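Local atomic coordinates of glycosyl transferases group 1 family protein (Francisella tularensis subsp. tularensis, PDB entry 5I45), a protein that probably transfers sugar residues as a GT-B, group 1 glycosyltransferase, of which this chain is the C-terminal domain. Residues D75-K78 with E79-K83; S163-Q166 with I167-L171; R181-I184 with A185-Y189. All coordinates share one frame; numbering follows the deposited sequence. Where two conformers were deposited one is given.

Overall arrangement
All three contacts are helical turns packed around one six-stranded parallel sheet, and they come in series along the chain. Contact 1 sits in helix 74-86, the crossover between strands 61-66 and 93-96 at one end of the sheet. Contact 2 opens helix 164-176, and contact 3 follows in the next helix, 178-195. Centres of contacts 1 and 2 lie about 20 Å apart, those of contacts 2 and 3 about 19 Å, while contacts 1 and 3, about 33 Å between centres, fall on opposite sides of the chain's centre. Helix 44-57 touches both contact 1 and contact 2. Helices on both sides of that centre thus flank one sheet in this Rossmann-like domain.

Contact 1 of 3, residues D75-K78 with E79-K83; sequences DFKK and ELEQK
Four successive i to i+4 backbone bonds tie D75-K78 to E79-K83 along a continuous stretch of helix 74-86, from E79 N to D75 O through Q82 N to K78 O, with N to O distances of 2.9 to 3.0 Å. One turn apart, K77 and E81 form an i to i+4 salt bridge. The lysine chain runs extended, CG anti to the backbone N (chi1 179°), and bends only at its last torsion, which swings the ammonium onto the carboxylate: NZ of K77 lies 2.8 Å from OE2 of E81. It reaches that oxygen on the syn side but 32° out of the carboxylate plane. A water donates to the other oxygen, E81 OE1, at 2.6 Å and weakly accepts from K77 NZ, so both carboxylate oxygens have a partner.

On another side of the helix the contact is apolar. L80 places CD1 over one face of the F76 ring, 4.1 Å from the centroid and 25° off the ring normal, a CH-pi contact offset toward the rim at CE2. F76 also leans on Q45 of helix 44-57 and on I38 and K40, whereas L80 is buried against T44, Q45 and F95.

Further along, E79 folds its chain at chi2 and receives a weak salt bridge from K83, NZ to OE2 at 3.5 Å; K83 also has a long, weak ion pair with E49 of helix 44-57. The Q82 amide adds a weak hydrogen bond from NE2 to E79 OE1.

The helix is the crossover of the beta-alpha-beta unit joining strands 61-66 and 93-96, a building block of Rossmann-like folds. Ring and leucine pack against the neighbouring helix and strand, while the K77 ammonium probably offsets the charge of E81 and the water hydrogen-bonds its second oxygen.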
loop_
_atom_site.group_PDB
_atom_site.type_symbol
_atom_site.label_atom_id
_atom_site.label_comp_id
_atom_site.label_asym_id
_atom_site.label_seq_id
_atom_site.Cartn_x
_atom_site.Cartn_y
_atom_site.Cartn_z
ATOM N N ASP A 75 17.753 -12.500 3.261
ATOM C CA ASP A 75 18.747 -11.890 2.388
ATOM C C ASP A 75 18.106 -10.848 1.474
ATOM O O ASP A 75 18.659 -9.790 1.238
ATOM C CB ASP A 75 19.481 -12.953 1.556
ATOM C CG ASP A 75 18.631 -13.522 0.433
ATOM O OD1 ASP A 75 17.501 -14.050 0.702
ATOM O OD2 ASP A 75 19.106 -13.416 -0.719
ATOM N N PHE A 76 16.911 -11.183 0.974
ATOM C CA PHE A 76 16.152 -10.286 0.094
ATOM C C PHE A 76 15.764 -9.007 0.816
ATOM O O PHE A 76 15.929 -7.908 0.315
ATOM C CB PHE A 76 14.947 -11.065 -0.444
ATOM C CG PHE A 76 13.972 -10.242 -1.234
ATOM C CD1 PHE A 76 14.336 -9.695 -2.450
ATOM C CD2 PHE A 76 12.680 -10.038 -0.778
ATOM C CE1 PHE A 76 13.424 -8.944 -3.177
ATOM C CE2 PHE A 76 11.777 -9.305 -1.500
ATOM C CZ PHE A 76 12.142 -8.761 -2.688
ATOM N N LYS A 77 15.291 -9.144 2.048
ATOM C CA LYS A 77 14.949 -7.978 2.841
ATOM C C LYS A 77 16.193 -7.104 3.082
ATOM O O LYS A 77 16.123 -5.878 2.933
ATOM C CB LYS A 77 14.292 -8.399 4.141
ATOM C CG LYS A 77 13.928 -7.233 5.034
ATOM C CD LYS A 77 13.154 -7.707 6.246
ATOM C CE LYS A 77 12.918 -6.581 7.231
ATOM N NZ LYS A 77 14.059 -6.444 8.162
ATOM N N LYS A 78 17.333 -7.726 3.382
ATOM C CA LYS A 78 18.575 -6.962 3.573
ATOM C C LYS A 78 18.967 -6.165 2.317
ATOM O O LYS A 78 19.413 -5.001 2.406
ATOM C CB LYS A 78 19.714 -7.883 3.962
ATOM C CG LYS A 78 19.787 -8.206 5.442
ATOM C CD LYS A 78 20.947 -9.143 5.797
ATOM C CE LYS A 78 22.270 -8.834 5.091
ATOM N NZ LYS A 78 22.421 -9.377 3.688
ATOM N N GLU A 79 18.792 -6.787 1.146
ATOM C CA GLU A 79 19.112 -6.096 -0.110
ATOM C C GLU A 79 18.177 -4.911 -0.292
ATOM O O GLU A 79 18.600 -3.866 -0.740
ATOM C CB GLU A 79 19.045 -7.051 -1.312
ATOM C CG GLU A 79 19.032 -6.433 -2.714
ATOM C CD GLU A 79 20.351 -5.840 -3.218
ATOM O OE1 GLU A 79 21.342 -5.834 -2.445
ATOM O OE2 GLU A 79 20.415 -5.370 -4.416
ATOM N N LEU A 80 16.892 -5.082 0.012
ATOM C CA LEU A 80 15.975 -3.943 -0.081
ATOM C C LEU A 80 16.374 -2.798 0.861
ATOM O O LEU A 80 16.357 -1.629 0.470
ATOM C CB LEU A 80 14.556 -4.395 0.195
ATOM C CG LEU A 80 13.999 -5.414 -0.792
ATOM C CD1 LEU A 80 12.571 -5.723 -0.352
ATOM C CD2 LEU A 80 14.065 -4.958 -2.224
ATOM N N GLU A 81 16.745 -3.150 2.082
ATOM C CA GLU A 81 17.191 -2.128 3.059
ATOM C C GLU A 81 18.423 -1.396 2.555
ATOM O O GLU A 81 18.517 -0.176 2.706
ATOM C CB GLU A 81 17.437 -2.747 4.425
ATOM C CG GLU A 81 16.158 -3.195 5.099
ATOM C CD GLU A 81 16.380 -4.160 6.245
ATOM O OE1 GLU A 81 17.451 -4.800 6.333
ATOM O OE2 GLU A 81 15.459 -4.305 7.067
ATOM N N GLN A 82 19.350 -2.132 1.943
ATOM C CA GLN A 82 20.528 -1.523 1.322
ATOM C C GLN A 82 20.175 -0.580 0.208
ATOM O O GLN A 82 20.784 0.486 0.087
ATOM C CB GLN A 82 21.504 -2.589 0.742
ATOM C CG GLN A 82 22.667 -2.057 -0.128
ATOM C CD GLN A 82 22.346 -1.754 -1.605
ATOM O OE1 GLN A 82 22.850 -0.761 -2.161
ATOM N NE2 GLN A 82 21.524 -2.590 -2.239
ATOM N N LYS A 83 19.247 -0.971 -0.654
ATOM C CA LYS A 83 18.852 -0.107 -1.767
ATOM C C LYS A 83 18.345 1.224 -1.223
ATOM O O LYS A 83 18.657 2.277 -1.735
ATOM C CB LYS A 83 17.743 -0.737 -2.631
ATOM C CG LYS A 83 18.134 -1.886 -3.527
ATOM C CD LYS A 83 16.926 -2.313 -4.352
ATOM C CE LYS A 83 17.206 -3.540 -5.182
ATOM N NZ LYS A 83 18.253 -3.306 -6.197
HETATM O O HOH W 1 17.355 -6.979 7.832
#

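Contact 2 of 3, residues S163-Q166 with I167-L171; sequences SSQQ and IADKL
The carbonyl oxygen of Q166 is gripped twice, by K170 N at 3.2 Å and by a water that donates to it at 2.8 Å. That water in turn accepts from K170 NZ at 2.7 Å, so one lysine meets the same carbonyl directly through its backbone and indirectly through its ammonium. The side chain can do this because it is folded, with CG beside the backbone N and the chain bent at chi2 and chi4, which carries it back along the helix toward Q166.

The setting is the first turns of helix 164-176, with S163 as the N-cap. In the conformer described, one of two deposited, the serine OG accepts from Q166 N at 3.1 Å, capping an amide of the opening turn, which also makes a weak bond to S163 O. The next amides enter the regular i to i+4 pattern, I167 N on S163 O and A168 N on S164 O.

The Q166 chain, extended beyond CG, takes OE1 to the backbone N of E160 and so ties the opening turn to the preceding loop. I167, A168 and L171 supply the buried side of the helix: I167 lies on A50 and V116, A168 on T54, and L171 on I114, I139 and T54. This wedges the turn between helix 44-57 and the parallel sheet of the Rossmann-like domain.

On the exposed side Q165 reaches D169 across one turn. The glutamine bends at chi2, passing A168 CB, and the two side chains meet at about a right angle with their flat groups turned 55° apart. NE2 of Q165 donates to OD1 of D169 over 3.2 Å; the acceptor sits almost in the amide plane, yet the donor approaches from above the carboxylate, 48° out of it.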
loop_
_atom_site.group_PDB
_atom_site.type_symbol
_atom_site.label_atom_id
_atom_site.label_comp_id
_atom_site.label_asym_id
_atom_site.label_seq_id
_atom_site.Cartn_x
_atom_site.Cartn_y
_atom_site.Cartn_z
ATOM N N SER A 163 6.964 -4.297 -12.719
ATOM C CA SER A 163 7.222 -2.956 -13.296
ATOM C C SER A 163 7.207 -1.814 -12.295
ATOM O O SER A 163 6.204 -1.074 -12.175
ATOM C CB SER A 163 6.239 -2.595 -14.377
ATOM O OG SER A 163 6.469 -1.221 -14.736
ATOM N N SER A 164 8.345 -1.637 -11.656
ATOM C CA SER A 164 8.498 -0.595 -10.677
ATOM C C SER A 164 8.124 0.789 -11.214
ATOM O O SER A 164 7.495 1.569 -10.515
ATOM C CB SER A 164 9.919 -0.566 -10.131
ATOM O OG SER A 164 10.859 -0.211 -11.134
ATOM N N GLN A 165 8.540 1.124 -12.434
ATOM C CA GLN A 165 8.235 2.456 -12.963
ATOM C C GLN A 165 6.732 2.674 -13.135
ATOM O O GLN A 165 6.263 3.785 -12.946
ATOM C CB GLN A 165 8.985 2.755 -14.269
ATOM C CG GLN A 165 9.006 4.239 -14.636
ATOM C CD GLN A 165 9.603 5.090 -13.535
ATOM O OE1 GLN A 165 10.651 4.761 -12.992
ATOM N NE2 GLN A 165 8.899 6.164 -13.160
ATOM N N GLN A 166 5.975 1.633 -13.502
ATOM C CA GLN A 166 4.531 1.806 -13.623
ATOM C C GLN A 166 3.922 2.137 -12.246
ATOM O O GLN A 166 3.040 2.980 -12.142
ATOM C CB GLN A 166 3.855 0.589 -14.237
ATOM C CG GLN A 166 4.094 0.456 -15.713
ATOM C CD GLN A 166 3.428 -0.762 -16.293
ATOM O OE1 GLN A 166 2.387 -1.211 -15.782
ATOM N NE2 GLN A 166 4.003 -1.298 -17.366
ATOM N N ILE A 167 4.392 1.475 -11.194
ATOM C CA ILE A 167 3.926 1.804 -9.839
ATOM C C ILE A 167 4.300 3.259 -9.500
ATOM O O ILE A 167 3.465 4.020 -9.016
ATOM C CB ILE A 167 4.500 0.836 -8.799
ATOM C CG1 ILE A 167 4.018 -0.610 -9.029
ATOM C CG2 ILE A 167 4.104 1.301 -7.392
ATOM C CD1 ILE A 167 4.744 -1.637 -8.191
ATOM N N ALA A 168 5.545 3.642 -9.765
ATOM C CA ALA A 168 5.957 5.010 -9.486
ATOM C C ALA A 168 5.112 6.035 -10.194
ATOM O O ALA A 168 4.779 7.074 -9.618
ATOM C CB ALA A 168 7.421 5.195 -9.842
ATOM N N ASP A 169 4.794 5.784 -11.465
ATOM C CA ASP A 169 3.966 6.734 -12.221
ATOM C C ASP A 169 2.606 6.913 -11.559
ATOM O O ASP A 169 2.088 8.012 -11.492
ATOM C CB ASP A 169 3.791 6.278 -13.676
ATOM C CG ASP A 169 5.062 6.358 -14.473
ATOM O OD1 ASP A 169 5.985 7.110 -14.103
ATOM O OD2 ASP A 169 5.112 5.656 -15.498
ATOM N N LYS A 170 2.029 5.823 -11.054
ATOM C CA LYS A 170 0.732 5.939 -10.383
ATOM C C LYS A 170 0.838 6.635 -9.033
ATOM O O LYS A 170 -0.032 7.428 -8.668
ATOM C CB LYS A 170 0.056 4.577 -10.260
ATOM C CG LYS A 170 -0.212 3.858 -11.589
ATOM C CD LYS A 170 -1.118 4.707 -12.463
ATOM C CE LYS A 170 -1.627 3.990 -13.697
ATOM N NZ LYS A 170 -0.897 4.333 -14.918
ATOM N N LEU A 171 1.900 6.345 -8.295
ATOM C CA LEU A 171 2.110 7.043 -7.032
ATOM C C LEU A 171 2.243 8.542 -7.284
ATOM O O LEU A 171 1.641 9.371 -6.582
ATOM C CB LEU A 171 3.365 6.554 -6.349
ATOM C CG LEU A 171 3.311 5.157 -5.780
ATOM C CD1 LEU A 171 4.682 4.769 -5.317
ATOM C CD2 LEU A 171 2.335 5.089 -4.615
HETATM O O HOH W 2 1.545 3.147 -14.549
#

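Contact 3 of 3, residues R181-I184 with A185-Y189; sequences RYKI and AQNGY
Backbone bonding links R181-I184 to A185-Y189 through four i to i+4 pairs: A185 N to R181 O, Q186 N to Y182 O, N187 N to K183 O and G188 N to I184 O. The first three measure 2.9 Å from N to O, and the bond from G188 N to I184 O is 3.0 Å.

Side-chain polar bonding across the turn comes down to K183 and N187. NZ of K183 meets OD1 of N187 at 3.0 Å, in the amide carbonyl plane and on a lone pair, with a C=O...N angle of 135°. The asparagine keeps CG beside its backbone N (chi1 -69°), which folds the amide back over the preceding turn and leaves its CG only 3.1 Å from the backbone oxygen of K183. K183 has CG anti to its N and bends at chi2 and chi4 to bring the ammonium round to OD1. The bond is tentative, since it rests on one of two deposited conformers of K183 and on a nearly eclipsed last torsion (chi4 8°). N187 also touches N155.

These turns belong to helix 178-195, which follows helix 164-176 in the chain and is the last helix of this Rossmann-like C-terminal domain. Polar anchors to other parts of the domain leave from both segments. R181 is buried, making a salt bridge from NH2 to D113 and a hydrogen bond from NH1 to the carbonyl of L174 in the preceding helix. Q186 accepts from K135 through OE1, and the same lysine makes a cation-pi contact with Y189. Within the helix, Q186 NE2 donates to D190.

Side-chain carbons also pack closely on backbone oxygens. A185, buried, sets CB 3.4 Å from R181 O, and Q186 brings CB to 3.3 Å from Y182 O.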
loop_
_atom_site.group_PDB
_atom_site.type_symbol
_atom_site.label_atom_id
_atom_site.label_comp_id
_atom_site.label_asym_id
_atom_site.label_seq_id
_atom_site.Cartn_x
_atom_site.Cartn_y
_atom_site.Cartn_z
ATOM N N ARG A 181 -6.991 11.617 -6.136
ATOM C CA ARG A 181 -6.735 10.530 -5.195
ATOM C C ARG A 181 -7.945 10.275 -4.314
ATOM O O ARG A 181 -8.352 9.135 -4.115
ATOM C CB ARG A 181 -5.489 10.803 -4.329
ATOM C CG ARG A 181 -5.145 9.660 -3.393
ATOM C CD ARG A 181 -3.898 9.861 -2.579
ATOM N NE ARG A 181 -4.041 10.802 -1.489
ATOM C CZ ARG A 181 -3.528 12.027 -1.397
ATOM N NH1 ARG A 181 -2.876 12.621 -2.381
ATOM N NH2 ARG A 181 -3.665 12.676 -0.253
ATOM N N TYR A 182 -8.503 11.340 -3.771
ATOM C CA TYR A 182 -9.658 11.177 -2.881
ATOM C C TYR A 182 -10.887 10.627 -3.606
ATOM O O TYR A 182 -11.629 9.830 -3.023
ATOM C CB TYR A 182 -9.981 12.475 -2.125
ATOM C CG TYR A 182 -8.899 12.903 -1.124
ATOM C CD1 TYR A 182 -8.294 11.988 -0.283
ATOM C CD2 TYR A 182 -8.518 14.216 -1.017
ATOM C CE1 TYR A 182 -7.326 12.371 0.637
ATOM C CE2 TYR A 182 -7.555 14.620 -0.097
ATOM C CZ TYR A 182 -6.956 13.683 0.721
ATOM O OH TYR A 182 -5.997 14.071 1.660
ATOM N N LYS A 183 -11.080 11.014 -4.860
ATOM C CA LYS A 183 -12.185 10.490 -5.637
ATOM C C LYS A 183 -12.020 9.003 -5.968
ATOM O O LYS A 183 -12.965 8.236 -5.839
ATOM C CB LYS A 183 -12.389 11.319 -6.886
ATOM C CG LYS A 183 -13.443 10.759 -7.819
ATOM C CD LYS A 183 -14.311 11.845 -8.394
ATOM C CE LYS A 183 -14.925 11.376 -9.695
ATOM N NZ LYS A 183 -14.632 9.921 -9.880
ATOM N N ILE A 184 -10.810 8.616 -6.374
ATOM C CA ILE A 184 -10.495 7.215 -6.640
ATOM C C ILE A 184 -10.742 6.375 -5.387
ATOM O O ILE A 184 -11.397 5.356 -5.445
ATOM C CB ILE A 184 -9.017 7.081 -7.080
ATOM C CG1 ILE A 184 -8.826 7.682 -8.474
ATOM C CG2 ILE A 184 -8.520 5.639 -7.006
ATOM C CD1 ILE A 184 -9.429 6.929 -9.604
ATOM N N ALA A 185 -10.243 6.880 -4.258
ATOM C CA ALA A 185 -10.382 6.164 -2.981
ATOM C C ALA A 185 -11.851 5.999 -2.560
ATOM O O ALA A 185 -12.260 4.930 -2.142
ATOM C CB ALA A 185 -9.571 6.832 -1.883
ATOM N N GLN A 186 -12.613 7.079 -2.671
ATOM C CA GLN A 186 -14.033 7.039 -2.381
ATOM C C GLN A 186 -14.754 6.068 -3.309
ATOM O O GLN A 186 -15.619 5.307 -2.860
ATOM C CB GLN A 186 -14.606 8.428 -2.475
ATOM C CG GLN A 186 -16.083 8.504 -2.132
ATOM C CD GLN A 186 -16.366 8.297 -0.661
ATOM O OE1 GLN A 186 -15.802 8.986 0.187
ATOM N NE2 GLN A 186 -17.239 7.358 -0.334
ATOM N N ASN A 187 -14.433 6.086 -4.599
ATOM C CA ASN A 187 -15.076 5.173 -5.515
ATOM C C ASN A 187 -14.776 3.712 -5.139
ATOM O O ASN A 187 -15.651 2.865 -5.214
ATOM C CB ASN A 187 -14.615 5.428 -6.944
ATOM C CG ASN A 187 -15.106 6.745 -7.519
ATOM O OD1 ASN A 187 -14.558 7.236 -8.528
ATOM N ND2 ASN A 187 -16.139 7.320 -6.934
ATOM N N GLY A 188 -13.529 3.424 -4.755
ATOM C CA GLY A 188 -13.171 2.065 -4.313
ATOM C C GLY A 188 -13.956 1.648 -3.068
ATOM O O GLY A 188 -14.458 0.538 -2.973
ATOM N N TYR A 189 -14.046 2.587 -2.128
ATOM C CA TYR A 189 -14.841 2.366 -0.915
ATOM C C TYR A 189 -16.318 2.064 -1.257
ATOM O O TYR A 189 -16.886 1.104 -0.728
ATOM C CB TYR A 189 -14.727 3.600 -0.008
ATOM C CG TYR A 189 -15.645 3.540 1.164
ATOM C CD1 TYR A 189 -16.962 4.013 1.080
ATOM C CD2 TYR A 189 -15.236 2.942 2.353
ATOM C CE1 TYR A 189 -17.822 3.907 2.141
ATOM C CE2 TYR A 189 -16.077 2.848 3.426
ATOM C CZ TYR A 189 -17.401 3.309 3.306
ATOM O OH TYR A 189 -18.278 3.199 4.351
#